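Local structure of myosin-2 (Saccharomyces cerevisiae, 6IXO) at residues Arg249-Ser253 against Trp254-Leu258; Ile287-Ala290 against Lys291-Val295; Thr299-Asp302 against Ile303-Arg307; Leu318-Leu321 against Ile322-Gln326; Ile334-Glu337 against Ile338-Tyr341. The protein transports organelles and proteins along polarized actin cables as a class V myosin heavy chain, gripping receptor proteins on its cargo with its globular tail domain. All coordinates share one frame; numbering follows the deposited sequence.

The five contacts gather at one end of the elongated, all-helical cargo-binding tail domain, and each is a local turn, cap or helix end. Contact 2 touches contact 1, with centres 10 Å apart, contact 3 at 13 Å and contact 4 at 11 Å; L292 packs on both L318 and L321 of contact 4. Contacts 3 and 5, centres 11 Å apart, are tied by D304 OD1 and Y341 OH at 2.6 Å, while I322 of contact 4 meets L306 of contact 3 and L339 of contact 5. Contacts 1 and 3 stay apart, their nearest atoms about 12 Å from each other. A sulfate, probably from the crystallisation liquor, is bound by R249 of contact 1.

Contact 1: Arg249-Ser253 against Trp254-Leu258; sequences RNFLS and WKRGL. With SO4 (sulfate ion), chain C.
F251 and R256 lie in an offset, nearly parallel arrangement: R256 NE and CD rest over the rim of the F251 ring at CZ, CE1 and CE2, the ring and guanidinium planes are 15° apart, and R256 NE comes within 3.3 Å of F251 CZ. With CG anti to the backbone N (chi1 -179°), bends at chi2 and chi3 fold the arginine back over that rim. Water 1, over the rim on the same side of the ring and in the guanidinium plane at its edge, accepts from R256 NE at 2.8 Å and donates to F251 O at 2.8 Å. R256 NH1 has its own partner in the carbonyl of I180. S253 is the N-cap of helix 254-273. Its OG accepts from R256 N at 3.1 Å in a nearly straight bond (168°), and S253 O takes G257 N at 2.8 Å. Serine suits the place because its short hydroxyl can turn back to an amide of the first turn. A leucine in place of R256 would probably leave the bridging water and the I180 carbonyl without their donor and the rim of the F251 ring without the arginine chain lying against it. Further back, R249 NH1 and NH2 hold two oxygens of the sulfate. The chemistry implies a capped helix start and an arginine fixed by an aromatic rim, a water and a carbonyl together.

Contact 2: Ile287-Ala290 against Lys291-Val295; sequences IQTA and KLLQV
Between I287 and K291, and again between T289 and L293, the flat groups that meet are peptide units of one alpha-helix, 284-294, in the DIL family region. K291 N reaches I287 O at 3.0 Å, L293 N reaches T289 O at 2.9 Å, and between them L292 N bonds to Q288 O; all three N-H groups come in somewhat out of the carbonyl planes. T289 O also has L293 CG beside it, at 3.2 Å.

Outside the backbone, K291 and I287 lie side by side and point the same way. The lysine chain runs out straight and bends only at its last torsion, which brings NZ to 3.4 Å from I287 CG2. Water 2 closes the loop, accepting from K291 NZ at 3.0 Å and donating to I287 O at 2.8 Å, so this carbonyl has a second donor besides K291 N. Lysine suits a place where its methylenes can rest along the helix while the ammonium stays in solvent. The buried residues have other neighbours: L292 touches L306 of helix 300-309 and L318 and L321 of helix 315-323, and L293 packs on L252. T289 returns its hydroxyl to the carbonyl of H285, and Q288 is bonded to S312 and Q284, so these polar groups are satisfied inside the fold. A290, also buried, has just a methyl. Where the helix runs out, K291 O accepts from both Q294 N at 2.8 Å and V295 N at 2.9 Å.

Contact 3: Thr299-Asp302 against Ile303-Arg307; sequences TIED and IDILR
The carbonyl O atoms of T299, I300, E301 and D302 accept from the N atoms of I303, D304, I305 and L306 in turn, at distances from 2.8 to 3.1 Å, and so build the opening turns of helix 300-309. The first and last of these four acceptors, T299 and D302, also exchange bonds through their side chains. D302 N donates to T299 OG1 at 3.0 Å (158°), and T299 N donates to D302 OD2 at 3.1 Å, meeting that oxygen from well above the carboxylate plane. The aspartate can do this because its CG lies anti to the carbonyl carbon (chi1 -77°), which turns the carboxylate back toward the start of the helix. OD2 is held further by a salt bridge to R296 NE and by the amide of Y298.

On an exposed side of the helix I305 crosses E301 at a slant, its CD1 3.9 Å from E301 CG and lying against the carboxylate as well. Toward helix 336-350, I300 and D304 run alongside one another, with I300 CG2 3.9 Å from D304 OD2. The other oxygen of that aspartate, OD1, is hydrogen-bonded to Y341 OH on that helix. With an alanine at D304, the hydroxyl of Y341 would probably lose its mate and be set free to turn. I303 and L306 are buried, and their branched chains suit the apolar seams toward helices 336-350 and 315-323. Acidic residues near the start of a helix are probably favoured by its dipole, and the reciprocal pair of T299 and D302 is a capping box, the classic signature of a helix N-terminus.

Contact 4: Leu318-Leu321 against Ile322-Gln326; sequences LQKL and ISQYQ
Q319 and S323 are joined by two hydrogen bonds to one oxygen. S323 N reaches Q319 O at 2.8 Å and S323 OG reaches the same oxygen at 2.7 Å, the two coming from opposite faces of its carbonyl plane. The hydroxyl gets there because OG stands between the backbone N and the carbonyl carbon (chi1 53°). The bond one residue earlier, I322 N to L318 O at 2.8 Å, is straight (165°). The one a residue later is less so: Q324 N reaches K320 O at 3.0 Å with an angle of only 137°, and its other approach, to L321 O at 3.4 Å, is weak.

Apolar contact runs along the buried side. I322 CD1 lies 4.5 Å from L318 CB, a light touch. Both chains also reach other helices: L318 meets L292, and I322 meets L306 and L339. L321 turns to T289 and L292, and leucine and isoleucine suit a face wedged among so many neighbours. On the polar side K320 and Q324 cross at a slant, Q324 CG resting 3.2 Å from K320 O. Y325, just beyond, is held by E331 through its hydroxyl and by K297 in a cation-pi contact.

A serine whose hydroxyl bonds back to the carbonyl four residues earlier is a familiar feature of alpha-helices; here it falls in the last turn of helix 315-323, at a C-terminal end where the chain passes into a loop.

Contact 5: Ile334-Glu337 against Ile338-Tyr341; sequences IPQE and ILRY
I334 begins the contact with its CG2 branch, which lies 3.5 Å from I338 CG2 and 4.1 Å from L339 CD2; its side chain crosses both of theirs at about a right angle. A beta-branched residue suits this place, since one methyl can touch two helix residues while CD1, on the other branch, touches Y325 and I322. P335 follows at the N-cap of helix 336-350. Proline lacks an N-H and has no side-chain acceptor, so it contributes only its carbonyl: L339 N meets P335 O in the carbonyl plane at 3.2 Å, and I338 N comes from above that plane at 3.0 Å, 61° out of it. Next comes Q336, whose O accepts R340 N at 2.9 Å. Its side chain crosses L339 obliquely, with Q336 NE2 3.9 Å from L339 CD1. The guanidinium of R340 passes back over the same carbonyl, Q336 O standing 4.1 Å above the centre of one face. That return depends on R340 CG being set between the backbone N and the carbonyl carbon (chi1 80°), with a bend further out at chi3. E337 closes the segment, its O taking Y341 N. E337 OE1 and R340 NH1 are 5.2 Å apart, so any attraction between the charges is probably mild and shared with solvent. On the inner side, I338 and Y341 pack on I300 and I303 of helix 300-309, and I334 and L339 rest on I322 of helix 315-323, which seats the start of helix 336-350 against both.

Contact 1: Arg249-Ser253 against Trp254-Leu258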
# COMPACT_ATOMS: atom_id res chain seq x y z
N ARG A 249 -9.33 1.69 31.63
CA ARG A 249 -9.64 1.09 32.94
C ARG A 249 -11.06 1.29 33.35
O ARG A 249 -11.57 0.65 34.30
CB ARG A 249 -8.67 1.66 34.00
CG ARG A 249 -7.29 1.17 33.73
CD ARG A 249 -6.28 1.71 34.66
NE ARG A 249 -6.40 1.04 35.94
CZ ARG A 249 -5.40 0.95 36.81
NH1 ARG A 249 -5.57 0.34 37.98
NH2 ARG A 249 -4.23 1.49 36.49
N ASN A 250 -11.77 2.17 32.66
CA ASN A 250 -13.19 2.28 33.07
C ASN A 250 -14.07 2.19 31.82
O ASN A 250 -14.85 3.10 31.53
CB ASN A 250 -13.41 3.59 33.84
CG ASN A 250 -14.83 3.75 34.31
OD1 ASN A 250 -15.53 2.75 34.50
ND2 ASN A 250 -15.27 4.99 34.49
N PHE A 251 -13.95 1.08 31.08
CA PHE A 251 -14.47 1.07 29.72
C PHE A 251 -14.83 -0.32 29.23
O PHE A 251 -15.83 -0.51 28.53
CB PHE A 251 -13.39 1.68 28.81
CG PHE A 251 -13.77 1.81 27.36
CD1 PHE A 251 -14.49 2.91 26.90
CD2 PHE A 251 -13.34 0.85 26.43
CE1 PHE A 251 -14.79 3.04 25.54
CE2 PHE A 251 -13.61 1.00 25.07
CZ PHE A 251 -14.33 2.10 24.63
N LEU A 252 -14.00 -1.29 29.56
CA LEU A 252 -14.18 -2.66 29.06
C LEU A 252 -15.34 -3.30 29.83
O LEU A 252 -15.37 -3.24 31.04
CB LEU A 252 -12.90 -3.47 29.23
CG LEU A 252 -11.62 -2.82 28.64
CD1 LEU A 252 -10.44 -3.53 29.21
CD2 LEU A 252 -11.69 -3.00 27.09
N SER A 253 -16.30 -3.85 29.10
CA SER A 253 -17.55 -4.33 29.67
C SER A 253 -18.17 -5.28 28.65
O SER A 253 -17.73 -5.35 27.48
CB SER A 253 -18.52 -3.19 29.94
OG SER A 253 -18.98 -2.62 28.70
N TRP A 254 -19.19 -5.99 29.08
CA TRP A 254 -19.91 -6.84 28.16
C TRP A 254 -20.48 -6.06 26.97
O TRP A 254 -20.32 -6.47 25.78
CB TRP A 254 -21.04 -7.58 28.90
CG TRP A 254 -21.81 -8.48 27.98
CD1 TRP A 254 -21.56 -9.81 27.73
CD2 TRP A 254 -22.95 -8.11 27.18
NE1 TRP A 254 -22.47 -10.29 26.80
CE2 TRP A 254 -23.32 -9.27 26.44
CE3 TRP A 254 -23.67 -6.93 27.00
CZ2 TRP A 254 -24.42 -9.28 25.55
CZ3 TRP A 254 -24.76 -6.94 26.10
CH2 TRP A 254 -25.11 -8.10 25.38
N LYS A 255 -21.14 -4.94 27.24
CA LYS A 255 -21.69 -4.13 26.15
C LYS A 255 -20.63 -3.65 25.17
O LYS A 255 -20.83 -3.70 23.97
CB LYS A 255 -22.43 -2.92 26.68
CG LYS A 255 -23.77 -3.29 27.33
CD LYS A 255 -24.43 -2.06 27.97
CE LYS A 255 -25.77 -2.35 28.52
NZ LYS A 255 -26.48 -1.09 28.88
N ARG A 256 -19.51 -3.16 25.70
CA ARG A 256 -18.41 -2.72 24.85
C ARG A 256 -17.89 -3.92 24.06
O ARG A 256 -17.51 -3.80 22.87
CB ARG A 256 -17.30 -2.06 25.71
CG ARG A 256 -16.15 -1.55 24.91
CD ARG A 256 -16.61 -0.48 23.89
NE ARG A 256 -17.30 0.63 24.55
CZ ARG A 256 -17.76 1.72 23.92
NH1 ARG A 256 -17.63 1.85 22.59
NH2 ARG A 256 -18.35 2.68 24.63
N GLY A 257 -17.89 -5.09 24.68
CA GLY A 257 -17.43 -6.29 23.96
C GLY A 257 -18.34 -6.63 22.77
O GLY A 257 -17.88 -6.97 21.66
N LEU A 258 -19.64 -6.54 22.99
CA LEU A 258 -20.59 -6.82 21.91
C LEU A 258 -20.35 -5.80 20.76
O LEU A 258 -20.29 -6.16 19.57
CB LEU A 258 -22.03 -6.71 22.43
CG LEU A 258 -23.05 -7.11 21.36
CD1 LEU A 258 -22.88 -8.59 21.04
CD2 LEU A 258 -24.49 -6.79 21.79
S SO4 C . -2.02 -0.15 38.48
O1 SO4 C . -0.83 -0.59 39.21
O2 SO4 C . -3.01 0.38 39.42
O3 SO4 C . -1.65 0.89 37.52
O4 SO4 C . -2.60 -1.28 37.76
O HOH W 1 -17.60 1.29 27.24

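Contact 2: Ile287-Ala290 against Lys291-Val295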
# COMPACT_ATOMS: atom_id res chain seq x y z
N ILE A 287 -10.25 -9.66 17.75
CA ILE A 287 -11.32 -10.68 17.80
C ILE A 287 -11.30 -11.37 19.20
O ILE A 287 -12.34 -11.57 19.87
CB ILE A 287 -11.14 -11.71 16.66
CG1 ILE A 287 -11.46 -11.04 15.31
CG2 ILE A 287 -11.98 -13.03 16.92
CD1 ILE A 287 -11.03 -11.90 14.06
N GLN A 288 -10.11 -11.74 19.64
CA GLN A 288 -10.03 -12.49 20.90
C GLN A 288 -10.36 -11.58 22.09
O GLN A 288 -10.88 -12.04 23.10
CB GLN A 288 -8.64 -13.11 21.04
CG GLN A 288 -8.45 -14.36 20.16
CD GLN A 288 -7.00 -14.83 20.11
OE1 GLN A 288 -6.26 -14.68 21.09
NE2 GLN A 288 -6.57 -15.38 18.96
N THR A 289 -10.05 -10.30 21.99
CA THR A 289 -10.45 -9.37 23.06
C THR A 289 -11.97 -9.27 23.17
O THR A 289 -12.55 -9.34 24.29
CB THR A 289 -9.84 -7.99 22.82
OG1 THR A 289 -8.43 -8.14 22.93
CG2 THR A 289 -10.32 -6.93 23.86
N ALA A 290 -12.62 -9.11 22.02
CA ALA A 290 -14.09 -9.10 21.98
C ALA A 290 -14.65 -10.35 22.62
O ALA A 290 -15.64 -10.29 23.39
CB ALA A 290 -14.58 -8.96 20.52
N LYS A 291 -14.05 -11.51 22.33
CA LYS A 291 -14.56 -12.76 22.96
C LYS A 291 -14.38 -12.71 24.47
O LYS A 291 -15.27 -13.04 25.25
CB LYS A 291 -13.85 -13.99 22.40
CG LYS A 291 -14.33 -14.37 20.99
CD LYS A 291 -13.44 -15.42 20.31
CE LYS A 291 -14.05 -15.97 19.01
NZ LYS A 291 -14.56 -14.91 18.09
N LEU A 292 -13.20 -12.25 24.89
CA LEU A 292 -12.88 -12.22 26.31
C LEU A 292 -13.92 -11.38 27.04
O LEU A 292 -14.35 -11.69 28.16
CB LEU A 292 -11.45 -11.67 26.52
CG LEU A 292 -10.96 -11.53 27.98
CD1 LEU A 292 -9.45 -11.55 28.05
CD2 LEU A 292 -11.43 -10.21 28.61
N LEU A 293 -14.32 -10.29 26.40
CA LEU A 293 -15.23 -9.34 27.01
C LEU A 293 -16.65 -9.90 27.08
O LEU A 293 -17.48 -9.37 27.81
CB LEU A 293 -15.21 -8.04 26.24
CG LEU A 293 -13.90 -7.23 26.32
CD1 LEU A 293 -14.08 -5.88 25.58
CD2 LEU A 293 -13.53 -6.97 27.79
N GLN A 294 -16.90 -11.00 26.37
CA GLN A 294 -18.26 -11.53 26.30
C GLN A 294 -18.48 -12.84 27.01
O GLN A 294 -19.60 -13.12 27.49
CB GLN A 294 -18.66 -11.70 24.82
CG GLN A 294 -18.87 -10.36 24.11
CD GLN A 294 -19.22 -10.54 22.66
OE1 GLN A 294 -18.34 -10.58 21.80
NE2 GLN A 294 -20.51 -10.68 22.38
N VAL A 295 -17.44 -13.68 27.07
CA VAL A 295 -17.66 -15.02 27.63
C VAL A 295 -17.69 -14.99 29.17
O VAL A 295 -17.23 -14.03 29.80
CB VAL A 295 -16.58 -16.02 27.17
CG1 VAL A 295 -16.64 -16.19 25.65
CG2 VAL A 295 -15.20 -15.54 27.61
O HOH W 2 -14.93 -12.03 18.80

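Contact 3: Thr299-Asp302 against Ile303-Arg307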
# COMPACT_ATOMS: atom_id res chain seq x y z
N THR A 299 -15.76 -19.25 36.70
CA THR A 299 -15.14 -20.44 37.27
C THR A 299 -13.71 -20.63 36.74
O THR A 299 -13.33 -20.08 35.69
CB THR A 299 -15.94 -21.70 36.94
OG1 THR A 299 -15.72 -22.05 35.56
CG2 THR A 299 -17.43 -21.48 37.19
N ILE A 300 -12.93 -21.40 37.49
CA ILE A 300 -11.61 -21.81 37.05
C ILE A 300 -11.63 -22.36 35.62
O ILE A 300 -10.84 -21.95 34.75
CB ILE A 300 -11.04 -22.88 38.00
CG1 ILE A 300 -10.73 -22.27 39.36
CG2 ILE A 300 -9.80 -23.55 37.39
CD1 ILE A 300 -9.76 -21.10 39.31
N GLU A 301 -12.55 -23.28 35.37
CA GLU A 301 -12.66 -23.86 34.04
C GLU A 301 -12.96 -22.81 32.97
O GLU A 301 -12.46 -22.90 31.83
CB GLU A 301 -13.72 -24.94 34.01
CG GLU A 301 -13.64 -25.77 32.75
CD GLU A 301 -14.84 -26.66 32.58
OE1 GLU A 301 -15.70 -26.68 33.49
OE2 GLU A 301 -14.92 -27.35 31.54
N ASP A 302 -13.78 -21.82 33.32
CA ASP A 302 -14.04 -20.69 32.43
C ASP A 302 -12.73 -20.06 31.99
O ASP A 302 -12.54 -19.69 30.81
CB ASP A 302 -14.90 -19.62 33.11
CG ASP A 302 -16.38 -19.99 33.19
OD1 ASP A 302 -16.83 -20.91 32.48
OD2 ASP A 302 -17.10 -19.32 33.96
N ILE A 303 -11.83 -19.90 32.95
CA ILE A 303 -10.57 -19.25 32.66
C ILE A 303 -9.69 -20.17 31.82
O ILE A 303 -9.04 -19.72 30.89
CB ILE A 303 -9.87 -18.79 33.96
CG1 ILE A 303 -10.72 -17.71 34.66
CG2 ILE A 303 -8.49 -18.24 33.67
CD1 ILE A 303 -11.05 -16.49 33.75
N ASP A 304 -9.69 -21.47 32.11
CA ASP A 304 -8.90 -22.39 31.29
C ASP A 304 -9.43 -22.42 29.85
O ASP A 304 -8.64 -22.49 28.90
CB ASP A 304 -8.88 -23.81 31.87
CG ASP A 304 -8.12 -23.89 33.19
OD1 ASP A 304 -7.22 -23.06 33.41
OD2 ASP A 304 -8.43 -24.79 34.01
N ILE A 305 -10.74 -22.35 29.69
CA ILE A 305 -11.33 -22.32 28.35
C ILE A 305 -11.00 -21.01 27.62
O ILE A 305 -10.65 -21.01 26.43
CB ILE A 305 -12.86 -22.52 28.42
CG1 ILE A 305 -13.20 -23.92 28.93
CG2 ILE A 305 -13.50 -22.32 27.05
CD1 ILE A 305 -14.63 -24.05 29.44
N LEU A 306 -11.11 -19.90 28.34
CA LEU A 306 -10.80 -18.58 27.82
C LEU A 306 -9.36 -18.53 27.30
O LEU A 306 -9.07 -17.92 26.26
CB LEU A 306 -11.02 -17.52 28.90
CG LEU A 306 -10.58 -16.10 28.61
CD1 LEU A 306 -11.46 -15.51 27.52
CD2 LEU A 306 -10.65 -15.25 29.87
N ARG A 307 -8.45 -19.19 28.00
CA ARG A 307 -7.05 -19.21 27.55
C ARG A 307 -6.88 -19.89 26.20
O ARG A 307 -6.08 -19.43 25.38
CB ARG A 307 -6.18 -19.90 28.58
CG ARG A 307 -6.08 -19.14 29.87
CD ARG A 307 -5.32 -19.97 30.90
NE ARG A 307 -3.95 -20.23 30.47
CZ ARG A 307 -3.14 -21.11 31.06
NH1 ARG A 307 -3.58 -21.83 32.08
NH2 ARG A 307 -1.91 -21.28 30.61

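Contact 4: Leu318-Leu321 against Ile322-Gln326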
# COMPACT_ATOMS: atom_id res chain seq x y z
N LEU A 318 -4.25 -11.13 29.33
CA LEU A 318 -5.50 -11.64 29.91
C LEU A 318 -5.76 -10.96 31.24
O LEU A 318 -6.89 -10.57 31.56
CB LEU A 318 -5.44 -13.16 30.11
CG LEU A 318 -5.38 -13.97 28.82
CD1 LEU A 318 -5.31 -15.46 29.11
CD2 LEU A 318 -6.57 -13.65 27.94
N GLN A 319 -4.70 -10.83 32.04
CA GLN A 319 -4.90 -10.30 33.39
C GLN A 319 -5.31 -8.83 33.37
O GLN A 319 -6.18 -8.44 34.14
CB GLN A 319 -3.63 -10.46 34.23
CG GLN A 319 -3.78 -9.89 35.63
CD GLN A 319 -2.51 -10.03 36.41
OE1 GLN A 319 -1.43 -9.99 35.84
NE2 GLN A 319 -2.62 -10.22 37.72
N LYS A 320 -4.66 -8.01 32.54
CA LYS A 320 -5.05 -6.60 32.41
C LYS A 320 -6.49 -6.45 31.98
O LYS A 320 -7.23 -5.62 32.49
CB LYS A 320 -4.17 -5.86 31.38
CG LYS A 320 -2.76 -5.59 31.81
CD LYS A 320 -2.69 -4.58 32.93
CE LYS A 320 -1.26 -4.46 33.45
NZ LYS A 320 -1.13 -3.37 34.43
N LEU A 321 -6.87 -7.24 30.98
CA LEU A 321 -8.22 -7.13 30.43
C LEU A 321 -9.25 -7.56 31.46
O LEU A 321 -10.25 -6.88 31.67
CB LEU A 321 -8.35 -7.97 29.18
CG LEU A 321 -7.50 -7.44 28.01
CD1 LEU A 321 -7.49 -8.47 26.90
CD2 LEU A 321 -8.07 -6.11 27.50
N ILE A 322 -8.99 -8.72 32.08
CA ILE A 322 -9.91 -9.22 33.11
C ILE A 322 -9.95 -8.30 34.33
O ILE A 322 -11.04 -8.06 34.88
CB ILE A 322 -9.52 -10.65 33.57
CG1 ILE A 322 -9.76 -11.63 32.42
CG2 ILE A 322 -10.37 -11.09 34.85
CD1 ILE A 322 -9.14 -12.97 32.63
N SER A 323 -8.79 -7.80 34.78
CA SER A 323 -8.82 -7.02 36.03
C SER A 323 -9.45 -5.65 35.75
O SER A 323 -9.93 -5.02 36.64
CB SER A 323 -7.43 -6.85 36.65
OG SER A 323 -6.53 -6.32 35.70
N GLN A 324 -9.45 -5.21 34.49
CA GLN A 324 -10.08 -3.93 34.15
C GLN A 324 -11.52 -4.04 33.66
O GLN A 324 -12.15 -3.03 33.33
CB GLN A 324 -9.23 -3.22 33.05
CG GLN A 324 -7.88 -2.77 33.67
CD GLN A 324 -6.87 -2.38 32.59
OE1 GLN A 324 -7.25 -2.06 31.45
NE2 GLN A 324 -5.60 -2.41 32.95
N TYR A 325 -12.02 -5.26 33.56
CA TYR A 325 -13.40 -5.50 33.12
C TYR A 325 -14.42 -4.78 34.01
O TYR A 325 -14.35 -4.90 35.22
CB TYR A 325 -13.70 -7.00 33.14
CG TYR A 325 -15.09 -7.37 32.68
CD1 TYR A 325 -15.40 -7.42 31.34
CD2 TYR A 325 -16.09 -7.71 33.62
CE1 TYR A 325 -16.69 -7.80 30.90
CE2 TYR A 325 -17.36 -8.06 33.20
CZ TYR A 325 -17.64 -8.13 31.83
OH TYR A 325 -18.90 -8.49 31.47
N GLN A 326 -15.38 -4.05 33.44
CA GLN A 326 -16.34 -3.33 34.32
C GLN A 326 -17.72 -4.01 34.34
O GLN A 326 -18.42 -3.98 33.34
CB GLN A 326 -16.52 -1.88 33.85
CG GLN A 326 -15.26 -1.02 34.04
CD GLN A 326 -14.89 -0.86 35.51
OE1 GLN A 326 -15.73 -0.51 36.33
NE2 GLN A 326 -13.63 -1.13 35.85

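Contact 5: Ile334-Glu337 against Ile338-Tyr341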
# COMPACT_ATOMS: atom_id res chain seq x y z
N ILE A 334 -16.66 -10.51 39.03
CA ILE A 334 -15.67 -11.57 38.84
C ILE A 334 -15.09 -11.98 40.20
O ILE A 334 -14.51 -11.15 40.88
CB ILE A 334 -14.54 -11.11 37.92
CG1 ILE A 334 -15.11 -10.80 36.54
CG2 ILE A 334 -13.48 -12.20 37.78
CD1 ILE A 334 -14.13 -10.20 35.57
N PRO A 335 -15.24 -13.26 40.59
CA PRO A 335 -14.84 -13.67 41.94
C PRO A 335 -13.35 -13.50 42.20
O PRO A 335 -12.55 -13.59 41.27
CB PRO A 335 -15.23 -15.16 42.01
CG PRO A 335 -16.23 -15.34 40.93
CD PRO A 335 -15.83 -14.38 39.84
N GLN A 336 -12.99 -13.30 43.47
CA GLN A 336 -11.60 -13.08 43.85
C GLN A 336 -10.78 -14.29 43.50
O GLN A 336 -9.65 -14.17 43.00
CB GLN A 336 -11.50 -12.77 45.35
CG GLN A 336 -12.21 -11.48 45.71
CD GLN A 336 -11.69 -10.33 44.87
OE1 GLN A 336 -10.52 -10.00 44.92
NE2 GLN A 336 -12.57 -9.72 44.06
N GLU A 337 -11.36 -15.46 43.76
CA GLU A 337 -10.80 -16.76 43.39
C GLU A 337 -10.29 -16.75 41.93
O GLU A 337 -9.22 -17.27 41.61
CB GLU A 337 -11.85 -17.85 43.59
CG GLU A 337 -12.64 -17.76 44.93
CD GLU A 337 -13.97 -16.96 44.84
OE1 GLU A 337 -14.09 -15.89 45.48
OE2 GLU A 337 -14.90 -17.43 44.14
N ILE A 338 -11.06 -16.15 41.03
CA ILE A 338 -10.68 -16.17 39.63
C ILE A 338 -9.57 -15.14 39.38
O ILE A 338 -8.62 -15.42 38.64
CB ILE A 338 -11.91 -15.94 38.71
CG1 ILE A 338 -12.50 -17.28 38.25
CG2 ILE A 338 -11.53 -15.14 37.45
CD1 ILE A 338 -12.72 -18.36 39.31
N LEU A 339 -9.64 -13.97 40.02
CA LEU A 339 -8.59 -12.97 39.86
C LEU A 339 -7.25 -13.49 40.36
O LEU A 339 -6.21 -13.24 39.76
CB LEU A 339 -8.96 -11.66 40.58
CG LEU A 339 -10.11 -10.81 40.01
CD1 LEU A 339 -10.38 -9.59 40.88
CD2 LEU A 339 -9.84 -10.37 38.56
N ARG A 340 -7.25 -14.24 41.46
CA ARG A 340 -5.97 -14.73 41.97
C ARG A 340 -5.50 -15.91 41.12
O ARG A 340 -4.30 -16.11 40.96
CB ARG A 340 -6.07 -15.11 43.47
CG ARG A 340 -6.69 -16.45 43.81
CD ARG A 340 -6.67 -16.67 45.36
NE ARG A 340 -6.90 -15.40 46.06
CZ ARG A 340 -8.03 -15.07 46.67
NH1 ARG A 340 -9.05 -15.92 46.73
NH2 ARG A 340 -8.14 -13.87 47.25
N TYR A 341 -6.43 -16.67 40.56
CA TYR A 341 -6.05 -17.74 39.64
C TYR A 341 -5.30 -17.17 38.44
O TYR A 341 -4.24 -17.68 38.05
CB TYR A 341 -7.28 -18.49 39.17
CG TYR A 341 -6.97 -19.65 38.24
CD1 TYR A 341 -6.12 -20.67 38.64
CD2 TYR A 341 -7.55 -19.74 36.98
CE1 TYR A 341 -5.85 -21.74 37.80
CE2 TYR A 341 -7.28 -20.81 36.13
CZ TYR A 341 -6.43 -21.81 36.55
OH TYR A 341 -6.14 -22.88 35.73